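Local coordinates for pantothenate kinase (Coxiella burnetii, PDB 3TQC), which catalyses the ATP-dependent phosphorylation of (R)-pantothenate to (R)-4'-phosphopantothenate, the first step of coenzyme A biosynthesis, at residues L164-V178 with Q190-L202. Residues are numbered along the deposited sequence; the frame is centred on the assembly and turned at random.
Sequences LNAIKSGQRNVRIPV and QYEIVDQPDIVIL
The guanidinium of Arg-172 carries CB of Gln-196 over one face, 3.9 Å above its plane, and meets the carboxylate of Asp-195 at its edge. A bend at chi2 (-81°) folds the arginine back to reach that acid in a salt bridge whose hydrogen bonds are weak, Arg-172 NH1 to Asp-195 OD1 being 3.3 Å with the two planes 66° apart. OD1 of Asp-195 also takes the backbone N of Asn-173 from above the carboxylate plane (3.1 Å). The Tyr-191 ring turns its edge to the backbone of Ile-176, and its CE1 lies 4.1 Å from Pro-177 CB. Strands 174-178 and 190-194 pair antiparallel through Val-174 with Val-194 and Ile-176 with Glu-192, both hydrogen-bonded pairs. On the face that bears Val-174, Ile-176 and Val-194, Ile-176 CG1 presses tightly on Val-194 CG2 (3.5 Å); the Ile-167 side chain crosses that of Val-194 at about a right angle, its CD1 against Val-194 CG1. Leu-164 and Leu-202 meet tip to tip, Leu-164 CD1 to Leu-202 CD2 3.6 Å, and Ile-128 of strand 125-129 touches Ile-176, Val-194 and Leu-202. A small antiparallel sheet, 185-187, 174-180 and 190-194, thus packs with helix 157-168 against the parallel core strands of a P-loop kinase fold.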
ATOM      1  N   LEU B 164       8.332  -3.245  12.405  1.00 17.84           N
ATOM      2  CA  LEU B 164       7.846  -2.116  11.634  1.00 16.94           C
ATOM      3  C   LEU B 164       6.717  -1.406  12.383  1.00 17.09           C
ATOM      4  O   LEU B 164       6.677  -0.185  12.460  1.00 16.92           O
ATOM      5  CB  LEU B 164       7.405  -2.572  10.256  1.00 16.07           C
ATOM      6  CG  LEU B 164       8.603  -3.130   9.476  1.00 16.49           C
ATOM      7  CD1 LEU B 164       8.179  -3.797   8.172  1.00 17.75           C
ATOM      8  CD2 LEU B 164       9.587  -2.011   9.203  1.00 15.95           C
ATOM      9  N   ASN B 165       5.798  -2.178  12.939  1.00 17.54           N
ATOM     10  CA  ASN B 165       4.715  -1.609  13.716  1.00 17.95           C
ATOM     11  C   ASN B 165       5.273  -0.754  14.838  1.00 17.92           C
ATOM     12  O   ASN B 165       4.817   0.344  15.060  1.00 17.19           O
ATOM     13  CB  ASN B 165       3.830  -2.717  14.302  1.00 18.67           C
ATOM     14  CG  ASN B 165       2.652  -2.177  15.068  1.00 19.70           C
ATOM     15  OD1 ASN B 165       1.797  -1.501  14.502  1.00 21.73           O
ATOM     16  ND2 ASN B 165       2.599  -2.465  16.364  1.00 18.24           N
ATOM     17  N   ALA B 166       6.266  -1.276  15.540  1.00 18.66           N
ATOM     18  CA  ALA B 166       6.853  -0.544  16.649  1.00 19.29           C
ATOM     19  C   ALA B 166       7.476   0.768  16.162  1.00 18.50           C
ATOM     20  O   ALA B 166       7.332   1.813  16.797  1.00 18.09           O
ATOM     21  CB  ALA B 166       7.868  -1.392  17.350  1.00 20.41           C
ATOM     22  N   ILE B 167       8.151   0.723  15.023  1.00 17.50           N
ATOM     23  CA  ILE B 167       8.794   1.925  14.504  1.00 16.94           C
ATOM     24  C   ILE B 167       7.730   2.958  14.147  1.00 16.54           C
ATOM     25  O   ILE B 167       7.852   4.122  14.490  1.00 16.19           O
ATOM     26  CB  ILE B 167       9.726   1.608  13.332  1.00 16.28           C
ATOM     27  CG1 ILE B 167      10.930   0.806  13.847  1.00 17.49           C
ATOM     28  CG2 ILE B 167      10.228   2.889  12.664  1.00 14.56           C
ATOM     29  CD1 ILE B 167      11.810   0.254  12.764  1.00 15.05           C
ATOM     30  N   LYS B 168       6.660   2.501  13.515  1.00 16.50           N
ATOM     31  CA  LYS B 168       5.603   3.372  13.042  1.00 16.41           C
ATOM     32  C   LYS B 168       4.649   3.739  14.147  1.00 17.27           C
ATOM     33  O   LYS B 168       3.708   4.505  13.922  1.00 17.48           O
ATOM     34  CB  LYS B 168       4.853   2.715  11.881  1.00 16.29           C
ATOM     35  CG  LYS B 168       5.572   2.879  10.531  1.00 15.90           C
ATOM     36  CD  LYS B 168       5.685   4.347  10.132  1.00 15.51           C
ATOM     37  CE  LYS B 168       5.876   4.516   8.640  1.00 14.21           C
ATOM     38  NZ  LYS B 168       5.964   5.939   8.264  1.00 12.75           N
ATOM     39  N   SER B 169       4.893   3.197  15.338  1.00 18.28           N
ATOM     40  CA  SER B 169       4.186   3.596  16.534  1.00 19.14           C
ATOM     41  C   SER B 169       4.978   4.632  17.344  1.00 20.52           C
ATOM     42  O   SER B 169       4.476   5.160  18.309  1.00 21.88           O
ATOM     43  CB  SER B 169       3.901   2.384  17.390  1.00 19.79           C
ATOM     44  OG  SER B 169       3.133   1.457  16.682  1.00 17.79           O
ATOM     45  N   GLY B 170       6.211   4.925  16.946  1.00 21.06           N
ATOM     46  CA  GLY B 170       7.024   5.920  17.643  1.00 22.22           C
ATOM     47  C   GLY B 170       7.890   5.342  18.741  1.00 23.55           C
ATOM     48  O   GLY B 170       8.535   6.101  19.479  1.00 24.78           O
ATOM     49  N   GLN B 171       7.924   4.010  18.834  1.00 23.33           N
ATOM     50  CA  GLN B 171       8.670   3.308  19.875  1.00 25.01           C
ATOM     51  C   GLN B 171      10.173   3.567  19.787  1.00 24.54           C
ATOM     52  O   GLN B 171      10.750   3.582  18.716  1.00 22.83           O
ATOM     53  CB  GLN B 171       8.417   1.804  19.782  1.00 25.60           C
ATOM     54  CG  GLN B 171       9.082   0.943  20.869  1.00 29.89           C
ATOM     55  CD  GLN B 171       8.577  -0.516  20.840  1.00 34.33           C
ATOM     56  OE1 GLN B 171       7.424  -0.784  20.461  1.00 35.97           O
ATOM     57  NE2 GLN B 171       9.444  -1.456  21.220  1.00 35.71           N
ATOM     58  N   ARG B 172      10.787   3.759  20.943  1.00 26.22           N
ATOM     59  CA  ARG B 172      12.206   4.013  21.032  1.00 26.69           C
ATOM     60  C   ARG B 172      12.992   2.707  21.024  1.00 26.38           C
ATOM     61  O   ARG B 172      12.489   1.645  21.421  1.00 26.09           O
ATOM     62  CB  ARG B 172      12.490   4.815  22.302  1.00 28.46           C
ATOM     63  CG  ARG B 172      12.021   6.285  22.213  1.00 31.45           C
ATOM     64  CD  ARG B 172      13.069   7.095  21.464  1.00 35.19           C
ATOM     65  NE  ARG B 172      12.657   8.438  21.104  1.00 38.66           N
ATOM     66  CZ  ARG B 172      13.376   9.269  20.348  1.00 41.95           C
ATOM     67  NH1 ARG B 172      14.566   8.909  19.869  1.00 42.72           N
ATOM     68  NH2 ARG B 172      12.903  10.481  20.068  1.00 43.39           N
ATOM     69  N   ASN B 173      14.234   2.796  20.559  1.00 25.89           N
ATOM     70  CA  ASN B 173      15.210   1.707  20.702  1.00 25.91           C
ATOM     71  C   ASN B 173      14.674   0.340  20.287  1.00 24.81           C
ATOM     72  O   ASN B 173      14.646  -0.584  21.069  1.00 25.00           O
ATOM     73  CB  ASN B 173      15.734   1.663  22.140  1.00 27.44           C
ATOM     74  CG  ASN B 173      16.463   2.935  22.536  1.00 28.52           C
ATOM     75  OD1 ASN B 173      16.435   3.338  23.701  1.00 28.84           O
ATOM     76  ND2 ASN B 173      17.126   3.571  21.571  1.00 25.92           N
ATOM     77  N   VAL B 174      14.249   0.224  19.038  1.00 23.65           N
ATOM     78  CA  VAL B 174      13.738  -1.042  18.542  1.00 23.20           C
ATOM     79  C   VAL B 174      14.910  -1.911  18.131  1.00 24.02           C
ATOM     80  O   VAL B 174      15.844  -1.461  17.445  1.00 23.15           O
ATOM     81  CB  VAL B 174      12.772  -0.841  17.396  1.00 21.77           C
ATOM     82  CG1 VAL B 174      12.303  -2.199  16.841  1.00 21.14           C
ATOM     83  CG2 VAL B 174      11.610  -0.009  17.886  1.00 21.23           C
ATOM     84  N   ARG B 175      14.864  -3.155  18.586  1.00 25.28           N
ATOM     85  CA  ARG B 175      15.946  -4.095  18.374  1.00 26.97           C
ATOM     86  C   ARG B 175      15.742  -4.859  17.068  1.00 25.85           C
ATOM     87  O   ARG B 175      14.684  -5.413  16.830  1.00 25.81           O
ATOM     88  CB  ARG B 175      16.046  -5.009  19.591  1.00 29.30           C
ATOM     89  CG  ARG B 175      16.527  -4.231  20.814  1.00 33.54           C
ATOM     90  CD  ARG B 175      16.146  -4.881  22.130  1.00 40.72           C
ATOM     91  NE  ARG B 175      17.007  -4.436  23.234  1.00 45.59           N
ATOM     92  CZ  ARG B 175      17.029  -3.202  23.750  1.00 48.96           C
ATOM     93  NH1 ARG B 175      16.242  -2.227  23.282  1.00 47.93           N
ATOM     94  NH2 ARG B 175      17.860  -2.935  24.753  1.00 51.97           N
ATOM     95  N   ILE B 176      16.751  -4.854  16.204  1.00 25.60           N
ATOM     96  CA  ILE B 176      16.640  -5.496  14.901  1.00 24.61           C
ATOM     97  C   ILE B 176      17.586  -6.675  14.902  1.00 25.47           C
ATOM     98  O   ILE B 176      18.761  -6.495  15.153  1.00 25.43           O
ATOM     99  CB  ILE B 176      17.064  -4.561  13.760  1.00 23.83           C
ATOM    100  CG1 ILE B 176      16.282  -3.234  13.802  1.00 23.46           C
ATOM    101  CG2 ILE B 176      16.937  -5.289  12.400  1.00 23.13           C
ATOM    102  CD1 ILE B 176      14.775  -3.377  13.635  1.00 22.12           C
ATOM    103  N   PRO B 177      17.078  -7.892  14.619  1.00 25.85           N
ATOM    104  CA  PRO B 177      17.948  -9.056  14.590  1.00 27.03           C
ATOM    105  C   PRO B 177      18.918  -8.993  13.416  1.00 26.31           C
ATOM    106  O   PRO B 177      18.677  -8.289  12.450  1.00 24.61           O
ATOM    107  CB  PRO B 177      16.970 -10.232  14.489  1.00 27.44           C
ATOM    108  CG  PRO B 177      15.783  -9.676  13.892  1.00 26.31           C
ATOM    109  CD  PRO B 177      15.680  -8.259  14.362  1.00 25.48           C
ATOM    110  N   VAL B 178      20.041  -9.683  13.551  1.00 28.02           N
ATOM    111  CA  VAL B 178      21.162  -9.554  12.623  1.00 28.11           C
ATOM    112  C   VAL B 178      21.442 -10.890  11.942  1.00 28.74           C
ATOM    113  O   VAL B 178      21.509 -11.915  12.595  1.00 30.15           O
ATOM    114  CB  VAL B 178      22.417  -9.073  13.372  1.00 29.10           C
ATOM    115  CG1 VAL B 178      23.658  -9.087  12.456  1.00 29.77           C
ATOM    116  CG2 VAL B 178      22.179  -7.673  13.964  1.00 28.27           C
ATOM    117  N   GLN B 190      22.377 -10.902  18.952  1.00 44.53           N
ATOM    118  CA  GLN B 190      22.949  -9.724  18.336  1.00 43.52           C
ATOM    119  C   GLN B 190      21.845  -8.896  17.694  1.00 40.94           C
ATOM    120  O   GLN B 190      21.103  -9.398  16.856  1.00 39.71           O
ATOM    121  CB  GLN B 190      23.973 -10.145  17.300  1.00 43.84           C
ATOM    122  CG  GLN B 190      24.684  -8.988  16.660  1.00 44.68           C
ATOM    123  CD  GLN B 190      26.143  -9.278  16.378  1.00 48.88           C
ATOM    124  OE1 GLN B 190      26.865  -9.823  17.227  1.00 51.45           O
ATOM    125  NE2 GLN B 190      26.597  -8.890  15.181  1.00 49.32           N
ATOM    126  N   TYR B 191      21.736  -7.635  18.105  1.00 40.19           N
ATOM    127  CA  TYR B 191      20.710  -6.727  17.590  1.00 38.38           C
ATOM    128  C   TYR B 191      21.278  -5.354  17.250  1.00 37.33           C
ATOM    129  O   TYR B 191      22.141  -4.842  17.942  1.00 38.50           O
ATOM    130  CB  TYR B 191      19.585  -6.560  18.608  1.00 38.57           C
ATOM    131  CG  TYR B 191      18.924  -7.856  19.009  1.00 40.27           C
ATOM    132  CD1 TYR B 191      17.931  -8.428  18.216  1.00 40.40           C
ATOM    133  CD2 TYR B 191      19.290  -8.512  20.175  1.00 43.62           C
ATOM    134  CE1 TYR B 191      17.319  -9.619  18.571  1.00 41.89           C
ATOM    135  CE2 TYR B 191      18.681  -9.711  20.544  1.00 45.72           C
ATOM    136  CZ  TYR B 191      17.695 -10.255  19.729  1.00 44.52           C
ATOM    137  OH  TYR B 191      17.083 -11.429  20.077  1.00 47.05           O
ATOM    138  N   GLU B 192      20.795  -4.781  16.158  1.00 35.53           N
ATOM    139  CA  GLU B 192      21.039  -3.389  15.828  1.00 34.93           C
ATOM    140  C   GLU B 192      19.913  -2.575  16.454  1.00 33.41           C
ATOM    141  O   GLU B 192      18.844  -3.111  16.740  1.00 33.47           O
ATOM    142  CB  GLU B 192      21.057  -3.194  14.316  1.00 34.04           C
ATOM    143  CG  GLU B 192      22.236  -3.892  13.654  1.00 37.67           C
ATOM    144  CD  GLU B 192      22.235  -3.757  12.147  1.00 40.80           C
ATOM    145  OE1 GLU B 192      21.244  -3.229  11.584  1.00 41.73           O
ATOM    146  OE2 GLU B 192      23.237  -4.177  11.524  1.00 44.02           O
ATOM    147  N   ILE B 193      20.156  -1.296  16.689  1.00 31.86           N
ATOM    148  CA  ILE B 193      19.165  -0.460  17.327  1.00 30.63           C
ATOM    149  C   ILE B 193      18.712   0.626  16.365  1.00 28.56           C
ATOM    150  O   ILE B 193      19.523   1.375  15.847  1.00 28.60           O
ATOM    151  CB  ILE B 193      19.697   0.141  18.619  1.00 32.17           C
ATOM    152  CG1 ILE B 193      19.906  -0.974  19.653  1.00 33.40           C
ATOM    153  CG2 ILE B 193      18.731   1.197  19.132  1.00 31.54           C
ATOM    154  CD1 ILE B 193      20.947  -0.659  20.669  1.00 35.55           C
ATOM    155  N   VAL B 194      17.408   0.644  16.100  1.00 26.60           N
ATOM    156  CA  VAL B 194      16.750   1.674  15.340  1.00 25.04           C
ATOM    157  C   VAL B 194      15.991   2.525  16.360  1.00 24.98           C
ATOM    158  O   VAL B 194      15.115   2.027  17.071  1.00 25.19           O
ATOM    159  CB  VAL B 194      15.787   1.048  14.287  1.00 24.06           C
ATOM    160  CG1 VAL B 194      14.970   2.114  13.588  1.00 22.73           C
ATOM    161  CG2 VAL B 194      16.567   0.202  13.264  1.00 22.66           C
ATOM    162  N   ASP B 195      16.343   3.804  16.440  1.00 24.73           N
ATOM    163  CA  ASP B 195      15.831   4.677  17.485  1.00 25.31           C
ATOM    164  C   ASP B 195      15.180   5.958  16.952  1.00 24.27           C
ATOM    165  O   ASP B 195      15.733   7.060  17.083  1.00 24.84           O
ATOM    166  CB  ASP B 195      16.943   5.026  18.472  1.00 26.50           C
ATOM    167  CG  ASP B 195      16.438   5.864  19.639  1.00 29.13           C
ATOM    168  OD1 ASP B 195      15.254   5.689  20.017  1.00 26.15           O
ATOM    169  OD2 ASP B 195      17.227   6.689  20.178  1.00 32.84           O
ATOM    170  N   GLN B 196      13.980   5.797  16.412  1.00 22.68           N
ATOM    171  CA  GLN B 196      13.222   6.883  15.775  1.00 22.01           C
ATOM    172  C   GLN B 196      14.076   7.808  14.917  1.00 21.54           C
ATOM    173  O   GLN B 196      14.080   9.011  15.113  1.00 22.52           O
ATOM    174  CB  GLN B 196      12.410   7.667  16.811  1.00 21.88           C
ATOM    175  CG  GLN B 196      11.315   6.825  17.427  1.00 21.28           C
ATOM    176  CD  GLN B 196      10.243   6.431  16.424  1.00 19.81           C
ATOM    177  OE1 GLN B 196       9.923   5.248  16.265  1.00 19.47           O
ATOM    178  NE2 GLN B 196       9.666   7.421  15.762  1.00 15.72           N
ATOM    179  N   PRO B 197      14.792   7.233  13.941  1.00 21.27           N
ATOM    180  CA  PRO B 197      15.533   8.075  13.017  1.00 20.98           C
ATOM    181  C   PRO B 197      14.527   8.822  12.151  1.00 20.65           C
ATOM    182  O   PRO B 197      13.320   8.626  12.283  1.00 20.17           O
ATOM    183  CB  PRO B 197      16.289   7.065  12.176  1.00 20.64           C
ATOM    184  CG  PRO B 197      15.361   5.892  12.119  1.00 19.12           C
ATOM    185  CD  PRO B 197      14.703   5.837  13.458  1.00 20.25           C
ATOM    186  N   ASP B 198      15.009   9.673  11.268  1.00 20.54           N
ATOM    187  CA  ASP B 198      14.114  10.399  10.402  1.00 20.17           C
ATOM    188  C   ASP B 198      13.670   9.502   9.266  1.00 18.98           C
ATOM    189  O   ASP B 198      12.558   9.622   8.768  1.00 18.42           O
ATOM    190  CB  ASP B 198      14.834  11.627   9.867  1.00 21.25           C
ATOM    191  CG  ASP B 198      15.255  12.552  10.968  1.00 23.47           C
ATOM    192  OD1 ASP B 198      14.330  13.104  11.623  1.00 23.91           O
ATOM    193  OD2 ASP B 198      16.489  12.692  11.186  1.00 24.31           O
ATOM    194  N   ILE B 199      14.564   8.606   8.858  1.00 18.76           N
ATOM    195  CA  ILE B 199      14.316   7.717   7.736  1.00 17.95           C
ATOM    196  C   ILE B 199      14.802   6.323   8.069  1.00 18.05           C
ATOM    197  O   ILE B 199      15.881   6.146   8.663  1.00 19.01           O
ATOM    198  CB  ILE B 199      15.035   8.206   6.469  1.00 18.04           C
ATOM    199  CG1 ILE B 199      14.521   9.605   6.066  1.00 17.47           C
ATOM    200  CG2 ILE B 199      14.889   7.180   5.346  1.00 17.00           C
ATOM    201  CD1 ILE B 199      15.332  10.266   4.918  1.00 17.63           C
ATOM    202  N   VAL B 200      13.983   5.331   7.721  1.00 17.16           N
ATOM    203  CA  VAL B 200      14.393   3.954   7.774  1.00 16.74           C
ATOM    204  C   VAL B 200      14.380   3.452   6.351  1.00 16.96           C
ATOM    205  O   VAL B 200      13.381   3.601   5.643  1.00 16.83           O
ATOM    206  CB  VAL B 200      13.423   3.103   8.619  1.00 17.20           C
ATOM    207  CG1 VAL B 200      13.802   1.626   8.532  1.00 14.12           C
ATOM    208  CG2 VAL B 200      13.410   3.606  10.072  1.00 16.06           C
ATOM    209  N   ILE B 201      15.491   2.888   5.902  1.00 17.48           N
ATOM    210  CA  ILE B 201      15.517   2.256   4.603  1.00 17.19           C
ATOM    211  C   ILE B 201      15.338   0.783   4.888  1.00 17.79           C
ATOM    212  O   ILE B 201      16.159   0.180   5.561  1.00 18.69           O
ATOM    213  CB  ILE B 201      16.828   2.525   3.843  1.00 17.89           C
ATOM    214  CG1 ILE B 201      16.924   4.003   3.448  1.00 16.87           C
ATOM    215  CG2 ILE B 201      16.929   1.639   2.591  1.00 16.15           C
ATOM    216  CD1 ILE B 201      18.306   4.434   3.010  1.00 17.14           C
ATOM    217  N   LEU B 202      14.254   0.209   4.388  1.00 18.18           N
ATOM    218  CA  LEU B 202      13.940  -1.196   4.629  1.00 19.22           C
ATOM    219  C   LEU B 202      14.253  -1.996   3.375  1.00 19.62           C
ATOM    220  O   LEU B 202      13.559  -1.870   2.373  1.00 19.92           O
ATOM    221  CB  LEU B 202      12.464  -1.337   5.011  1.00 18.79           C
ATOM    222  CG  LEU B 202      11.970  -2.752   5.318  1.00 20.25           C
ATOM    223  CD1 LEU B 202      12.729  -3.347   6.500  1.00 20.26           C
ATOM    224  CD2 LEU B 202      10.465  -2.744   5.564  1.00 19.89           C
TER
HETATM  225  O   HOH W   1      12.627   3.169  16.749  1.00 11.34           O
HETATM  226  O   HOH W   2      19.114   5.100  21.670  1.00  3.62           O
HETATM  227  O   HOH W   3      20.048 -11.481  15.744  1.00 24.15           O